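Local coordinates for SusD homolog (PDB 3IV0), which probably binds glycans at the outer membrane of a gut Bacteroides, as a SusD-family partner in polysaccharide uptake, its own ligand being unknown, at residues S253-S261 / N358-R366; F284-C292 / P338-I347. One frame throughout, in Å; residues are numbered along the deposited sequence. Where two conformers were deposited one is given.

Contact 1: S253-S261 / N358-R366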
# COMPACT_ATOMS: atom_id res chain seq x y z
N SER A 253 2.29 -16.83 9.63
CA SER A 253 2.48 -15.46 9.15
C SER A 253 3.60 -15.32 8.13
O SER A 253 3.46 -14.55 7.17
CB SER A 253 2.82 -14.51 10.31
OG SER A 253 1.71 -14.21 11.07
N SER A 254 4.70 -16.04 8.28
CA SER A 254 5.82 -15.90 7.36
C SER A 254 5.42 -16.32 5.95
O SER A 254 6.00 -15.84 4.97
CB SER A 254 7.02 -16.71 7.83
OG SER A 254 6.82 -18.10 7.69
N VAL A 255 4.46 -17.22 5.83
CA VAL A 255 3.97 -17.67 4.52
C VAL A 255 3.16 -16.56 3.82
O VAL A 255 3.28 -16.33 2.63
CB VAL A 255 3.11 -18.93 4.66
CG1 VAL A 255 2.53 -19.36 3.32
CG2 VAL A 255 3.92 -20.07 5.31
N ILE A 256 2.39 -15.81 4.59
CA ILE A 256 1.73 -14.61 4.05
C ILE A 256 2.75 -13.65 3.49
O ILE A 256 2.68 -13.20 2.34
CB ILE A 256 0.88 -13.85 5.10
CG1 ILE A 256 -0.14 -14.76 5.77
CG2 ILE A 256 0.22 -12.63 4.43
CD1 ILE A 256 -0.87 -14.11 6.98
N PHE A 257 3.76 -13.32 4.30
CA PHE A 257 4.71 -12.29 3.94
C PHE A 257 5.81 -12.70 2.98
O PHE A 257 6.47 -11.83 2.38
CB PHE A 257 5.17 -11.53 5.19
CG PHE A 257 4.02 -10.95 5.94
CD1 PHE A 257 3.21 -10.00 5.32
CD2 PHE A 257 3.63 -11.45 7.16
CE1 PHE A 257 2.09 -9.51 5.96
CE2 PHE A 257 2.48 -10.95 7.79
CZ PHE A 257 1.71 -10.01 7.15
N ALA A 258 5.96 -14.00 2.73
CA ALA A 258 6.85 -14.47 1.69
C ALA A 258 6.29 -14.07 0.33
O ALA A 258 7.05 -13.86 -0.63
CB ALA A 258 6.98 -15.98 1.75
N GLY A 259 4.97 -14.00 0.25
CA GLY A 259 4.29 -13.73 -1.01
C GLY A 259 3.76 -14.98 -1.64
O GLY A 259 4.25 -16.09 -1.36
N GLY A 260 2.77 -14.80 -2.51
CA GLY A 260 2.18 -15.90 -3.21
C GLY A 260 1.24 -16.77 -2.40
O GLY A 260 0.83 -17.84 -2.85
N SER A 261 0.82 -16.31 -1.23
CA SER A 261 -0.11 -17.06 -0.40
C SER A 261 -1.55 -16.86 -0.83
O SER A 261 -1.87 -15.94 -1.58
CB SER A 261 0.00 -16.67 1.09
OG SER A 261 -0.75 -15.48 1.34
N ASN A 358 13.83 -9.80 4.94
CA ASN A 358 12.60 -10.06 4.23
C ASN A 358 12.83 -10.21 2.72
O ASN A 358 12.82 -9.23 1.98
CB ASN A 358 11.55 -9.00 4.54
CG ASN A 358 10.19 -9.35 3.93
OD1 ASN A 358 10.06 -10.41 3.31
ND2 ASN A 358 9.19 -8.50 4.14
N SER A 359 13.04 -11.45 2.29
CA SER A 359 13.17 -11.81 0.88
C SER A 359 11.83 -11.93 0.18
O SER A 359 11.76 -12.22 -1.03
CB SER A 359 13.89 -13.15 0.78
OG SER A 359 13.07 -14.16 1.32
N GLY A 360 10.74 -11.66 0.88
CA GLY A 360 9.41 -11.83 0.35
C GLY A 360 8.94 -10.69 -0.52
O GLY A 360 9.55 -9.63 -0.58
N ASN A 361 7.82 -10.92 -1.17
CA ASN A 361 7.11 -9.86 -1.91
C ASN A 361 6.63 -8.79 -0.96
O ASN A 361 6.40 -9.07 0.21
CB ASN A 361 5.89 -10.44 -2.66
CG ASN A 361 6.25 -11.48 -3.69
OD1 ASN A 361 7.40 -11.61 -4.11
ND2 ASN A 361 5.26 -12.25 -4.08
N GLN A 362 6.44 -7.58 -1.44
CA GLN A 362 5.78 -6.55 -0.66
C GLN A 362 4.30 -6.75 -0.83
O GLN A 362 3.78 -6.79 -1.95
CB GLN A 362 6.19 -5.16 -1.13
CG GLN A 362 5.40 -4.02 -0.49
CD GLN A 362 5.72 -3.73 0.96
OE1 GLN A 362 6.81 -3.99 1.43
NE2 GLN A 362 4.74 -3.15 1.66
N ILE A 363 3.58 -6.86 0.29
CA ILE A 363 2.15 -7.18 0.23
C ILE A 363 1.31 -5.92 0.22
O ILE A 363 1.06 -5.33 1.30
CB ILE A 363 1.70 -8.05 1.39
CG1 ILE A 363 2.59 -9.29 1.53
CG2 ILE A 363 0.26 -8.50 1.18
CD1 ILE A 363 2.77 -10.19 0.24
N VAL A 364 0.86 -5.48 -0.96
CA VAL A 364 0.20 -4.21 -1.10
C VAL A 364 -1.23 -4.29 -0.57
O VAL A 364 -1.65 -3.43 0.23
CB VAL A 364 0.20 -3.75 -2.58
CG1 VAL A 364 -0.62 -2.45 -2.76
CG2 VAL A 364 1.63 -3.53 -3.06
N PHE A 365 -1.98 -5.28 -1.00
CA PHE A 365 -3.33 -5.51 -0.54
C PHE A 365 -3.42 -6.97 -0.16
O PHE A 365 -2.98 -7.85 -0.91
CB PHE A 365 -4.35 -5.25 -1.64
CG PHE A 365 -4.34 -3.84 -2.20
CD1 PHE A 365 -4.37 -2.71 -1.37
CD2 PHE A 365 -4.38 -3.64 -3.59
CE1 PHE A 365 -4.38 -1.45 -1.89
CE2 PHE A 365 -4.40 -2.34 -4.11
CZ PHE A 365 -4.38 -1.27 -3.25
N ARG A 366 -4.02 -7.26 0.99
CA ARG A 366 -4.29 -8.66 1.31
C ARG A 366 -5.67 -8.85 1.93
O ARG A 366 -6.37 -7.87 2.26
CB ARG A 366 -3.22 -9.30 2.15
CG ARG A 366 -3.08 -8.71 3.51
CD ARG A 366 -2.01 -9.50 4.30
NE ARG A 366 -1.63 -8.79 5.52
CZ ARG A 366 -2.04 -9.10 6.75
NH1 ARG A 366 -2.87 -10.08 6.98
NH2 ARG A 366 -1.59 -8.40 7.76
O HOH W 1 6.63 -9.10 2.87
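F257 brings its ring rim over one face of the R366 guanidinium, CZ of F257 lying 3.7 Å from NH2 of R366 with the two planes at right angles. The pair joins the end of the short helix 253-258 to the strand 362-366, one of the two strands of an antiparallel sheet, paired with 264-268, in this largely helical SusD fold. R366 stands at the N-cap position of helix 367-381; its arm, extended from CG to NE, passes I256, whose CG2 meets CD of R366 at 3.8 Å. The charge at its tip is answered by salt bridges to E263, E422 and E426. At CD1 of the F257 ring, CG1 of I363, in one of its two conformers, approaches to 3.9 Å.

Where the helix ends, neither G259 nor G360 has room for a CB: G259 takes a positive phi of 100°, and a CB there would clash with ND2 of N361, while one on G360 would run into O of F257 and CA of A258. The backbone N of N361 donates to O of A258 at 3.1 Å, from above the carbonyl plane, while ND2 of N361 is hydrogen-bonded to E267. N358 closes an Asx turn through OD1 to the N of G360, and its ND2 donates to a water that gives its own hydrogens to O of F257 (2.8 Å) and O of N361 (2.7 Å).

Contact 2: F284-C292 / P338-I347; sequences FSDNVSYSC and PKEIKKFWNI. With EDO (1,2-ethanediol), chain F.
F284 and F344 meet obliquely at the apolar centre, CD2 of F284 lying 3.6 Å from CE2 of F344 with the ring planes 72° apart. CZ of F284 also reaches CD1 of I341, and CG2 of V288 packs against CB of the same isoleucine. Turning outward, the W345 indole carries SG of C292 over one face, 4.0 Å from the centroid of its five-membered ring, a Cys sulfur-aromatic contact; CB of C292 rests on CD1 of I347. The indole is pinned at its edge: NE1 donates to OG of S289 at 2.9 Å, nearly in the ring plane, and that hydroxyl in turn donates a hydrogen bond to O of S285. A water joins OG of S285, which also bonds S357, to O of I341 and N of F344.

Beyond the single backbone bond from N of I341 to O of V288 lies the polar edge, built on E340. With CG between the backbone N and the carbonyl carbon (chi1 60°), the carboxylate reaches Y290 and S291. OE1 accepts both backbone N-H groups, that of Y290 at 2.8 Å almost along the C-O axis, and OE2 takes the hydroxyl of S291 at 2.6 Å on its syn lone pair. The carboxylate lies stacked along one face of the Y290 ring, while CG of P338 makes a CH-pi contact with the other, 3.9 Å from the centroid. An alanine at E340 would probably leave the N-H groups of Y290 and S291 and the S291 hydroxyl without their shared acceptor. The loop between helix 318-323 and strand 348-350 of this SusD homologue, with its type I turn from K342 to W345, is thus held to 284-292 without a shared sheet.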
# COMPACT_ATOMS: atom_id res chain seq x y z
N PHE A 284 10.30 -2.33 5.10
CA PHE A 284 10.02 -2.04 6.50
C PHE A 284 10.77 -2.98 7.42
O PHE A 284 11.43 -2.54 8.40
CB PHE A 284 8.51 -2.17 6.73
CG PHE A 284 8.06 -1.98 8.16
CD1 PHE A 284 7.82 -0.71 8.65
CD2 PHE A 284 7.85 -3.06 9.00
CE1 PHE A 284 7.38 -0.51 9.94
CE2 PHE A 284 7.41 -2.85 10.30
CZ PHE A 284 7.20 -1.56 10.76
N SER A 285 10.70 -4.26 7.13
CA SER A 285 11.35 -5.25 7.98
C SER A 285 12.84 -4.92 8.22
O SER A 285 13.35 -5.08 9.35
CB SER A 285 11.18 -6.64 7.36
OG SER A 285 11.61 -7.65 8.28
N ASP A 286 13.55 -4.50 7.17
CA ASP A 286 14.98 -4.21 7.28
C ASP A 286 15.27 -2.95 8.04
O ASP A 286 16.42 -2.70 8.40
CB ASP A 286 15.67 -4.24 5.92
CG ASP A 286 15.87 -5.66 5.39
OD1 ASP A 286 15.94 -6.61 6.19
OD2 ASP A 286 16.04 -5.82 4.16
N ASN A 287 14.23 -2.15 8.30
CA ASN A 287 14.40 -0.95 9.08
C ASN A 287 14.08 -1.16 10.56
O ASN A 287 14.45 -0.30 11.39
CB ASN A 287 13.53 0.18 8.50
CG ASN A 287 14.01 0.65 7.14
OD1 ASN A 287 15.21 0.67 6.84
ND2 ASN A 287 13.06 1.05 6.30
N VAL A 288 13.40 -2.26 10.90
CA VAL A 288 12.97 -2.51 12.27
C VAL A 288 13.54 -3.81 12.82
O VAL A 288 13.08 -4.29 13.85
CB VAL A 288 11.43 -2.53 12.41
CG1 VAL A 288 10.89 -1.15 12.05
CG2 VAL A 288 10.83 -3.59 11.54
N SER A 289 14.57 -4.34 12.20
CA SER A 289 15.22 -5.58 12.63
C SER A 289 16.69 -5.36 12.89
O SER A 289 17.30 -4.49 12.28
CB SER A 289 15.10 -6.65 11.54
OG SER A 289 13.73 -6.95 11.27
N TYR A 290 17.26 -6.15 13.80
CA TYR A 290 18.71 -6.10 14.02
C TYR A 290 19.36 -7.47 14.22
O TYR A 290 20.46 -7.68 13.73
CB TYR A 290 19.06 -5.17 15.21
CG TYR A 290 18.68 -5.70 16.58
CD1 TYR A 290 17.43 -5.49 17.13
CD2 TYR A 290 19.60 -6.42 17.34
CE1 TYR A 290 17.09 -5.98 18.36
CE2 TYR A 290 19.26 -6.93 18.58
CZ TYR A 290 18.01 -6.71 19.08
OH TYR A 290 17.65 -7.20 20.32
N SER A 291 18.69 -8.37 14.92
CA SER A 291 19.37 -9.57 15.40
C SER A 291 19.72 -10.51 14.24
O SER A 291 20.75 -11.19 14.24
CB SER A 291 18.54 -10.28 16.47
OG SER A 291 17.30 -10.76 15.97
N CYS A 292 18.88 -10.52 13.21
CA CYS A 292 19.14 -11.36 12.03
C CYS A 292 19.96 -10.65 10.95
O CYS A 292 20.31 -11.27 9.94
CB CYS A 292 17.81 -11.84 11.45
SG CYS A 292 16.70 -10.48 10.98
N PRO A 338 17.94 -2.30 22.32
CA PRO A 338 17.07 -2.18 21.14
C PRO A 338 15.87 -3.11 21.15
O PRO A 338 15.86 -4.09 21.87
CB PRO A 338 18.00 -2.56 20.01
CG PRO A 338 18.95 -3.53 20.61
CD PRO A 338 19.19 -3.00 22.00
N LYS A 339 14.88 -2.82 20.32
CA LYS A 339 13.77 -3.75 20.14
C LYS A 339 13.47 -3.87 18.65
O LYS A 339 13.79 -2.96 17.88
CB LYS A 339 12.54 -3.32 20.89
CG LYS A 339 11.99 -2.00 20.50
CD LYS A 339 10.81 -1.70 21.43
CE LYS A 339 10.17 -0.39 21.16
NZ LYS A 339 8.94 -0.21 22.04
N GLU A 340 12.94 -5.01 18.27
CA GLU A 340 12.70 -5.28 16.85
C GLU A 340 11.35 -5.88 16.62
O GLU A 340 10.70 -6.40 17.51
CB GLU A 340 13.79 -6.18 16.29
CG GLU A 340 13.92 -7.53 16.95
CD GLU A 340 15.12 -8.32 16.46
OE1 GLU A 340 15.80 -7.90 15.48
OE2 GLU A 340 15.39 -9.40 17.07
N ILE A 341 10.90 -5.77 15.36
CA ILE A 341 9.65 -6.35 14.90
C ILE A 341 9.99 -7.51 13.98
O ILE A 341 10.77 -7.31 13.04
CB ILE A 341 8.84 -5.28 14.15
CG1 ILE A 341 8.42 -4.21 15.15
CG2 ILE A 341 7.66 -5.91 13.44
CD1 ILE A 341 7.77 -2.96 14.51
N LYS A 342 9.45 -8.68 14.24
CA LYS A 342 9.80 -9.91 13.55
C LYS A 342 8.69 -10.46 12.63
O LYS A 342 8.81 -11.52 12.01
CB LYS A 342 10.23 -10.97 14.56
CG LYS A 342 9.16 -11.41 15.46
CD LYS A 342 9.72 -12.47 16.45
CE LYS A 342 8.67 -12.94 17.43
NZ LYS A 342 9.23 -13.89 18.41
N LYS A 343 7.64 -9.66 12.50
CA LYS A 343 6.45 -9.99 11.70
C LYS A 343 6.79 -10.51 10.31
O LYS A 343 6.19 -11.44 9.85
CB LYS A 343 5.58 -8.74 11.56
CG LYS A 343 4.36 -8.89 10.65
CD LYS A 343 3.49 -7.66 10.68
CE LYS A 343 2.36 -7.78 9.66
NZ LYS A 343 1.47 -6.60 9.66
N PHE A 344 7.75 -9.88 9.64
CA PHE A 344 8.01 -10.17 8.23
C PHE A 344 9.17 -11.10 7.98
O PHE A 344 9.62 -11.25 6.85
CB PHE A 344 8.26 -8.85 7.50
CG PHE A 344 7.09 -7.90 7.55
CD1 PHE A 344 6.09 -7.99 6.62
CD2 PHE A 344 7.01 -6.93 8.52
CE1 PHE A 344 4.99 -7.15 6.70
CE2 PHE A 344 5.94 -6.07 8.60
CZ PHE A 344 4.92 -6.17 7.69
N TRP A 345 9.78 -11.66 9.03
CA TRP A 345 11.04 -12.38 8.81
C TRP A 345 10.91 -13.54 7.85
O TRP A 345 10.16 -14.48 8.05
CB TRP A 345 11.67 -12.82 10.13
CG TRP A 345 12.23 -11.70 10.92
CD1 TRP A 345 12.28 -10.39 10.57
CD2 TRP A 345 12.87 -11.81 12.19
NE1 TRP A 345 12.88 -9.66 11.56
CE2 TRP A 345 13.26 -10.52 12.57
CE3 TRP A 345 13.15 -12.89 13.03
CZ2 TRP A 345 13.91 -10.25 13.79
CZ3 TRP A 345 13.80 -12.63 14.24
CH2 TRP A 345 14.18 -11.34 14.60
N ASN A 346 11.69 -13.42 6.79
CA ASN A 346 11.97 -14.43 5.78
C ASN A 346 13.38 -14.09 5.34
O ASN A 346 13.63 -13.37 4.38
CB ASN A 346 10.99 -14.34 4.63
CG ASN A 346 9.75 -15.18 4.86
OD1 ASN A 346 9.87 -16.40 5.08
ND2 ASN A 346 8.58 -14.54 4.88
N ILE A 347 14.33 -14.62 6.09
CA ILE A 347 15.69 -14.14 6.02
C ILE A 347 16.45 -14.83 4.89
O ILE A 347 16.27 -16.03 4.67
CB ILE A 347 16.38 -14.42 7.37
CG1 ILE A 347 15.70 -13.62 8.51
CG2 ILE A 347 17.85 -14.07 7.29
CD1 ILE A 347 15.82 -14.29 9.89
C1 EDO F . 18.41 -1.84 6.46
O1 EDO F . 19.17 -2.24 7.57
C2 EDO F . 18.06 -0.36 6.32
O2 EDO F . 18.04 0.31 7.57
O HOH W 2 9.80 -7.92 10.48
O HOH W 3 14.99 -9.34 19.76

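Both contacts are largely buried, but the centre of contact 1 lies nearer the centre of the chain, about 13 Å from it against about 19 Å for that of contact 2, which has its exposed rim at S291 and I347. Contact 1 joins a helix end to a strand, with backbone approach at glycines and a charged arginine; contact 2 ties a weak helical turn and loop to an irregular segment through aromatic rings and one carboxylate. The 338-347 loop links them: N346 bonds S254 and S359 of contact 1, and K343 packs on F257 while its NZ shares E426 with R366. Along the chain, contact 2 lies inside the loop that contact 1 closes.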